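PDB 3WP9: Ice-binding protein from Colwellia, which binds to the surface of ice crystals, stops them growing and inhibits recrystallization, which may protect membranes from freezing injury. Local coordinates for residues Ile83-Ala88 and Gln166-Thr171; Ile182-Thr187 and Arg200-Thr205. One frame throughout, in Å; residues are numbered along the deposited sequence.

Interaction 1 (Ile83-Ala88 and Gln166-Thr171)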
loop_
_atom_site.group_PDB
_atom_site.type_symbol
_atom_site.label_atom_id
_atom_site.label_comp_id
_atom_site.label_asym_id
_atom_site.label_seq_id
_atom_site.Cartn_x
_atom_site.Cartn_y
_atom_site.Cartn_z
ATOM N N ILE A 83 11.547 7.413 -4.389
ATOM C CA ILE A 83 12.557 7.501 -3.365
ATOM C C ILE A 83 12.241 6.519 -2.225
ATOM O O ILE A 83 13.127 5.796 -1.783
ATOM C CB ILE A 83 12.679 8.988 -2.826
ATOM C CG1 ILE A 83 13.232 9.882 -3.962
ATOM C CG2 ILE A 83 13.492 9.033 -1.524
ATOM C CD1 ILE A 83 12.923 11.361 -3.829
ATOM N N ALA A 84 10.972 6.487 -1.762
ATOM C CA ALA A 84 10.545 5.519 -0.714
ATOM C C ALA A 84 10.765 4.081 -1.076
ATOM O O ALA A 84 11.283 3.254 -0.265
ATOM C CB ALA A 84 9.120 5.746 -0.275
ATOM N N TYR A 85 10.390 3.752 -2.309
ATOM C CA TYR A 85 10.545 2.412 -2.773
ATOM C C TYR A 85 12.038 2.047 -2.717
ATOM O O TYR A 85 12.415 0.985 -2.259
ATOM C CB TYR A 85 9.978 2.310 -4.236
ATOM C CG TYR A 85 10.215 0.927 -4.819
ATOM C CD1 TYR A 85 9.218 -0.013 -4.816
ATOM C CD2 TYR A 85 11.444 0.540 -5.313
ATOM C CE1 TYR A 85 9.425 -1.302 -5.291
ATOM C CE2 TYR A 85 11.671 -0.743 -5.788
ATOM C CZ TYR A 85 10.655 -1.662 -5.800
ATOM O OH TYR A 85 10.885 -2.938 -6.247
ATOM N N ASN A 86 12.939 2.936 -3.203
ATOM C CA ASN A 86 14.326 2.542 -3.255
ATOM C C ASN A 86 14.976 2.521 -1.855
ATOM O O ASN A 86 15.834 1.682 -1.574
ATOM C CB ASN A 86 15.107 3.496 -4.159
ATOM C CG ASN A 86 14.828 3.295 -5.610
ATOM O OD1 ASN A 86 14.635 2.154 -6.105
ATOM N ND2 ASN A 86 14.869 4.424 -6.361
ATOM N N ASP A 87 14.510 3.395 -0.984
ATOM C CA ASP A 87 14.961 3.449 0.412
ATOM C C ASP A 87 14.628 2.090 1.081
ATOM O O ASP A 87 15.487 1.378 1.621
ATOM C CB ASP A 87 14.257 4.597 1.135
ATOM C CG ASP A 87 14.591 4.650 2.571
ATOM O OD1 ASP A 87 15.672 4.098 2.911
ATOM O OD2 ASP A 87 13.850 5.274 3.340
ATOM N N ALA A 88 13.371 1.691 0.998
ATOM C CA ALA A 88 12.993 0.389 1.544
ATOM C C ALA A 88 13.775 -0.797 0.956
ATOM O O ALA A 88 14.188 -1.683 1.661
ATOM C CB ALA A 88 11.481 0.185 1.270
ATOM N N GLN A 166 7.775 -3.644 0.224
ATOM C CA GLN A 166 8.480 -3.258 -1.027
ATOM C C GLN A 166 8.403 -4.460 -1.971
ATOM O O GLN A 166 8.989 -5.490 -1.733
ATOM C CB GLN A 166 9.948 -2.859 -0.667
ATOM C CG GLN A 166 10.821 -2.636 -1.919
ATOM C CD GLN A 166 11.594 -3.874 -2.335
ATOM O OE1 GLN A 166 12.292 -4.530 -1.492
ATOM N NE2 GLN A 166 11.531 -4.186 -3.599
ATOM N N VAL A 167 7.635 -4.295 -3.061
ATOM C CA VAL A 167 7.289 -5.436 -3.920
ATOM C C VAL A 167 7.759 -5.073 -5.327
ATOM O O VAL A 167 7.296 -4.136 -5.973
ATOM C CB VAL A 167 5.759 -5.673 -3.913
ATOM C CG1 VAL A 167 5.427 -6.898 -4.745
ATOM C CG2 VAL A 167 5.246 -5.820 -2.414
ATOM N N ALA A 168 8.715 -5.855 -5.770
ATOM C CA ALA A 168 9.287 -5.613 -7.110
ATOM C C ALA A 168 8.410 -6.114 -8.246
ATOM O O ALA A 168 8.565 -5.625 -9.382
ATOM C CB ALA A 168 10.710 -6.213 -7.151
ATOM N N GLY A 169 7.502 -7.089 -7.968
ATOM C CA GLY A 169 6.478 -7.583 -8.902
ATOM C C GLY A 169 5.186 -6.866 -8.755
ATOM O O GLY A 169 5.168 -5.611 -8.692
ATOM N N TYR A 170 4.060 -7.606 -8.775
ATOM C CA TYR A 170 2.774 -6.951 -8.522
ATOM C C TYR A 170 2.385 -7.336 -7.069
ATOM O O TYR A 170 2.893 -8.268 -6.514
ATOM C CB TYR A 170 1.669 -7.422 -9.457
ATOM C CG TYR A 170 1.441 -8.948 -9.435
ATOM C CD1 TYR A 170 0.721 -9.540 -8.391
ATOM C CD2 TYR A 170 1.943 -9.784 -10.413
ATOM C CE1 TYR A 170 0.502 -10.898 -8.342
ATOM C CE2 TYR A 170 1.756 -11.168 -10.387
ATOM C CZ TYR A 170 1.049 -11.770 -9.362
ATOM O OH TYR A 170 0.881 -13.171 -9.222
ATOM N N THR A 171 1.423 -6.620 -6.571
ATOM C CA THR A 171 0.718 -7.004 -5.296
ATOM C C THR A 171 -0.753 -7.322 -5.672
ATOM O O THR A 171 -1.384 -6.490 -6.361
ATOM C CB THR A 171 0.755 -5.800 -4.393
ATOM O OG1 THR A 171 2.118 -5.541 -4.071
ATOM C CG2 THR A 171 0.013 -6.143 -3.098
#
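The phenol ring of Y85 lies across the bent side chain of Q166, whose CG sits over one ring face, 4.1 Å from the centroid and 19° off the ring normal, a CH-pi contact displaced toward the rim. With CG anti to the backbone N (chi1 176°), the tyrosine reaches out from its helix as far as the end of strand 163-167. The glutamine chain turns sharply at chi2 (-94°) and brings its amide to the hydroxyl: Q166 NE2 donates to Y85 OH over 3.0 Å, with Y85 OH close to the amide plane, although that plane stands nearly perpendicular to the ring. V167 O meets the ring at its edge, 3.6 Å from Y85 CE1, and A168 CB lies 3.4 Å from Y85 OH. In this right-handed beta-helix, helix 71-89 runs alongside the coil and packs on one of its parallel sheets; the same ring also takes a cation-pi contact from K186. Replacing the tyrosine by an alanine is likely to leave the Q166 amide without its hydroxyl partner and to open a gap between helix and strand end. One helical turn further on, A88 CB rests against Q166 CB at 3.9 Å, so that the base of the glutamine is touched by the small methyl while its amide serves the tyrosine. A88 O, in turn, accepts a hydrogen bond from Q139 on strand 136-140.

Interaction 2 (Ile182-Thr187 and Arg200-Thr205)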
loop_
_atom_site.group_PDB
_atom_site.type_symbol
_atom_site.label_atom_id
_atom_site.label_comp_id
_atom_site.label_asym_id
_atom_site.label_seq_id
_atom_site.Cartn_x
_atom_site.Cartn_y
_atom_site.Cartn_z
ATOM N N ILE A 182 2.100 -0.187 4.250
ATOM C CA ILE A 182 2.393 0.710 3.168
ATOM C C ILE A 182 2.864 -0.162 2.027
ATOM O O ILE A 182 3.867 -0.808 2.114
ATOM C CB ILE A 182 3.492 1.747 3.613
ATOM C CG1 ILE A 182 3.030 2.509 4.923
ATOM C CG2 ILE A 182 3.863 2.693 2.455
ATOM C CD1 ILE A 182 1.812 3.353 4.827
ATOM N N VAL A 183 2.133 -0.189 0.899
ATOM C CA VAL A 183 2.546 -0.984 -0.267
ATOM C C VAL A 183 3.229 -0.076 -1.273
ATOM O O VAL A 183 2.602 0.871 -1.824
ATOM C CB VAL A 183 1.357 -1.666 -0.926
ATOM C CG1 VAL A 183 1.773 -2.658 -2.003
ATOM C CG2 VAL A 183 0.570 -2.438 0.149
ATOM N N LEU A 184 4.520 -0.311 -1.374
ATOM C CA LEU A 184 5.431 0.358 -2.402
ATOM C C LEU A 184 5.637 -0.660 -3.491
ATOM O O LEU A 184 6.497 -1.537 -3.447
ATOM C CB LEU A 184 6.758 0.782 -1.762
ATOM C CG LEU A 184 6.478 1.919 -0.775
ATOM C CD1 LEU A 184 7.613 1.856 0.240
ATOM C CD2 LEU A 184 6.395 3.288 -1.489
ATOM N N SER A 185 4.724 -0.665 -4.464
ATOM C CA SER A 185 4.777 -1.685 -5.539
ATOM C C SER A 185 5.470 -1.094 -6.755
ATOM O O SER A 185 5.155 0.028 -7.140
ATOM C CB SER A 185 3.337 -2.055 -6.007
ATOM O OG SER A 185 3.417 -3.067 -6.993
ATOM N N LYS A 186 6.325 -1.874 -7.346
ATOM C CA LYS A 186 7.016 -1.424 -8.571
ATOM C C LYS A 186 6.061 -1.430 -9.747
ATOM O O LYS A 186 6.288 -0.731 -10.770
ATOM C CB LYS A 186 8.233 -2.309 -8.822
ATOM C CG LYS A 186 9.036 -1.913 -10.084
ATOM C CD LYS A 186 10.356 -1.232 -9.784
ATOM C CE LYS A 186 10.099 0.184 -9.312
ATOM N NZ LYS A 186 11.204 1.207 -9.521
ATOM N N THR A 187 5.101 -2.336 -9.699
ATOM C CA THR A 187 4.133 -2.373 -10.809
ATOM C C THR A 187 2.730 -2.122 -10.246
ATOM O O THR A 187 2.507 -1.010 -9.638
ATOM C CB THR A 187 4.175 -3.655 -11.714
ATOM O OG1 THR A 187 3.827 -4.819 -11.001
ATOM C CG2 THR A 187 5.609 -3.913 -12.321
ATOM N N ARG A 200 -1.450 2.427 2.714
ATOM C CA ARG A 200 -1.339 3.277 1.548
ATOM C C ARG A 200 -0.917 2.375 0.350
ATOM O O ARG A 200 -0.089 1.521 0.460
ATOM C CB ARG A 200 -0.260 4.384 1.789
ATOM C CG ARG A 200 -0.635 5.285 2.972
ATOM C CD ARG A 200 0.419 6.411 3.118
ATOM N NE ARG A 200 0.154 7.136 4.403
ATOM C CZ ARG A 200 -0.830 8.025 4.582
ATOM N NH1 ARG A 200 -1.659 8.428 3.593
ATOM N NH2 ARG A 200 -0.974 8.577 5.793
ATOM N N LEU A 201 -1.585 2.638 -0.775
ATOM C CA LEU A 201 -1.318 1.884 -2.005
ATOM C C LEU A 201 -0.610 2.785 -2.971
ATOM O O LEU A 201 -1.235 3.709 -3.530
ATOM C CB LEU A 201 -2.667 1.420 -2.598
ATOM C CG LEU A 201 -3.510 0.518 -1.648
ATOM C CD1 LEU A 201 -4.798 0.112 -2.394
ATOM C CD2 LEU A 201 -2.764 -0.727 -1.139
ATOM N N LEU A 202 0.710 2.575 -3.037
ATOM C CA LEU A 202 1.644 3.441 -3.776
ATOM C C LEU A 202 2.256 2.628 -4.900
ATOM O O LEU A 202 3.245 1.935 -4.746
ATOM C CB LEU A 202 2.732 4.020 -2.795
ATOM C CG LEU A 202 2.135 4.678 -1.534
ATOM C CD1 LEU A 202 3.240 5.113 -0.546
ATOM C CD2 LEU A 202 1.114 5.768 -1.778
ATOM N N ALA A 203 1.634 2.729 -6.082
ATOM C CA ALA A 203 2.060 1.893 -7.232
ATOM C C ALA A 203 2.750 2.655 -8.323
ATOM O O ALA A 203 2.307 3.750 -8.686
ATOM C CB ALA A 203 0.778 1.306 -7.814
ATOM N N GLN A 204 3.791 2.081 -8.842
ATOM C CA GLN A 204 4.438 2.716 -9.966
ATOM C C GLN A 204 3.794 2.439 -11.315
ATOM O O GLN A 204 4.260 3.009 -12.323
ATOM C CB GLN A 204 5.924 2.406 -9.957
ATOM C CG GLN A 204 6.530 3.189 -8.775
ATOM C CD GLN A 204 7.981 2.965 -8.587
ATOM O OE1 GLN A 204 8.736 2.948 -9.568
ATOM N NE2 GLN A 204 8.412 2.754 -7.319
ATOM N N THR A 205 2.819 1.519 -11.381
ATOM C CA THR A 205 1.919 1.487 -12.525
ATOM C C THR A 205 0.504 1.845 -12.030
ATOM O O THR A 205 0.231 3.068 -11.736
ATOM C CB THR A 205 2.022 0.209 -13.416
ATOM O OG1 THR A 205 1.604 -0.976 -12.691
ATOM C CG2 THR A 205 3.468 -0.022 -13.976
HETATM O O HOH W 1 6.150 2.228 -5.528
HETATM O O HOH W 2 11.396 3.484 -7.372
#
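I182 and R200 lie side by side, the isoleucine's CD1 pressed against the aliphatic stem of the arginine, 3.6 Å from R200 CG. That stem is extended from CG to NE, leaving a long flank for the methyl before R200 NH1 reaches F14 O. On the same face comes L202, whose CD1 fits between two branches of the adjoining strand: it is 3.9 Å from I182 CG2 and 3.8 Å from L184 CD2. On the other face the packing is sparser, and a single pair of apolar side chains meets. With V183 CG1 anti to the backbone N (chi1 -171°), CG2 is left beside that N and meets L201 CD2 at 4.0 Å; beyond them A203 CB lies 3.4 Å from T187 O, while S185 OG bonds to L188 O. Between the faces, strands 182-185 and 200-203 run parallel in exact register, the odd-numbered residues of the first bonding to even-numbered ones of the second: V183 N to R200 O and L202 N to V183 O, then S185 N to L202 O and Q204 N to S185 O. Past the strand ends the chains stay matched. The bent K186 chain crosses Q204, where K186 NZ makes a weak 3.0 Å bond to Q204 OE1; one water joins Q204 NE2 to S185 O, and another lies between Q204 NE2 and K186 NZ. T205 N binds T187 O from well above the carbonyl plane, at 3.1 Å. T205 opens a probable ice-binding motif, inferred by similarity. Such in-register parallel pairing of successive coils is the defining feature of a beta-helix. L184 and L202 face helix 71-89, against A84 and M81 respectively, whereas V183, L201 and A203 turn inward to I189 of strand 189-191.

Interactions 1 and 2 meet on neighbouring strands of one sheet, 163-167 and 182-185, with centres about 7 Å apart. Interaction 2 joins two successive coils and depends on a regular series of backbone bonds; interaction 1 fastens a helix to the sheet through side chains, with a single hydrogen bond across it. Interaction 1 is buried nearly throughout, while interaction 2 passes from a buried apolar strand region to partly exposed turns with charge and water. They are stitched together directly: V167 O probably accepts from K186 N, G169 O probably pairs with T187 OG1, and Y85 CD1 packs against L184 O at 3.4 Å.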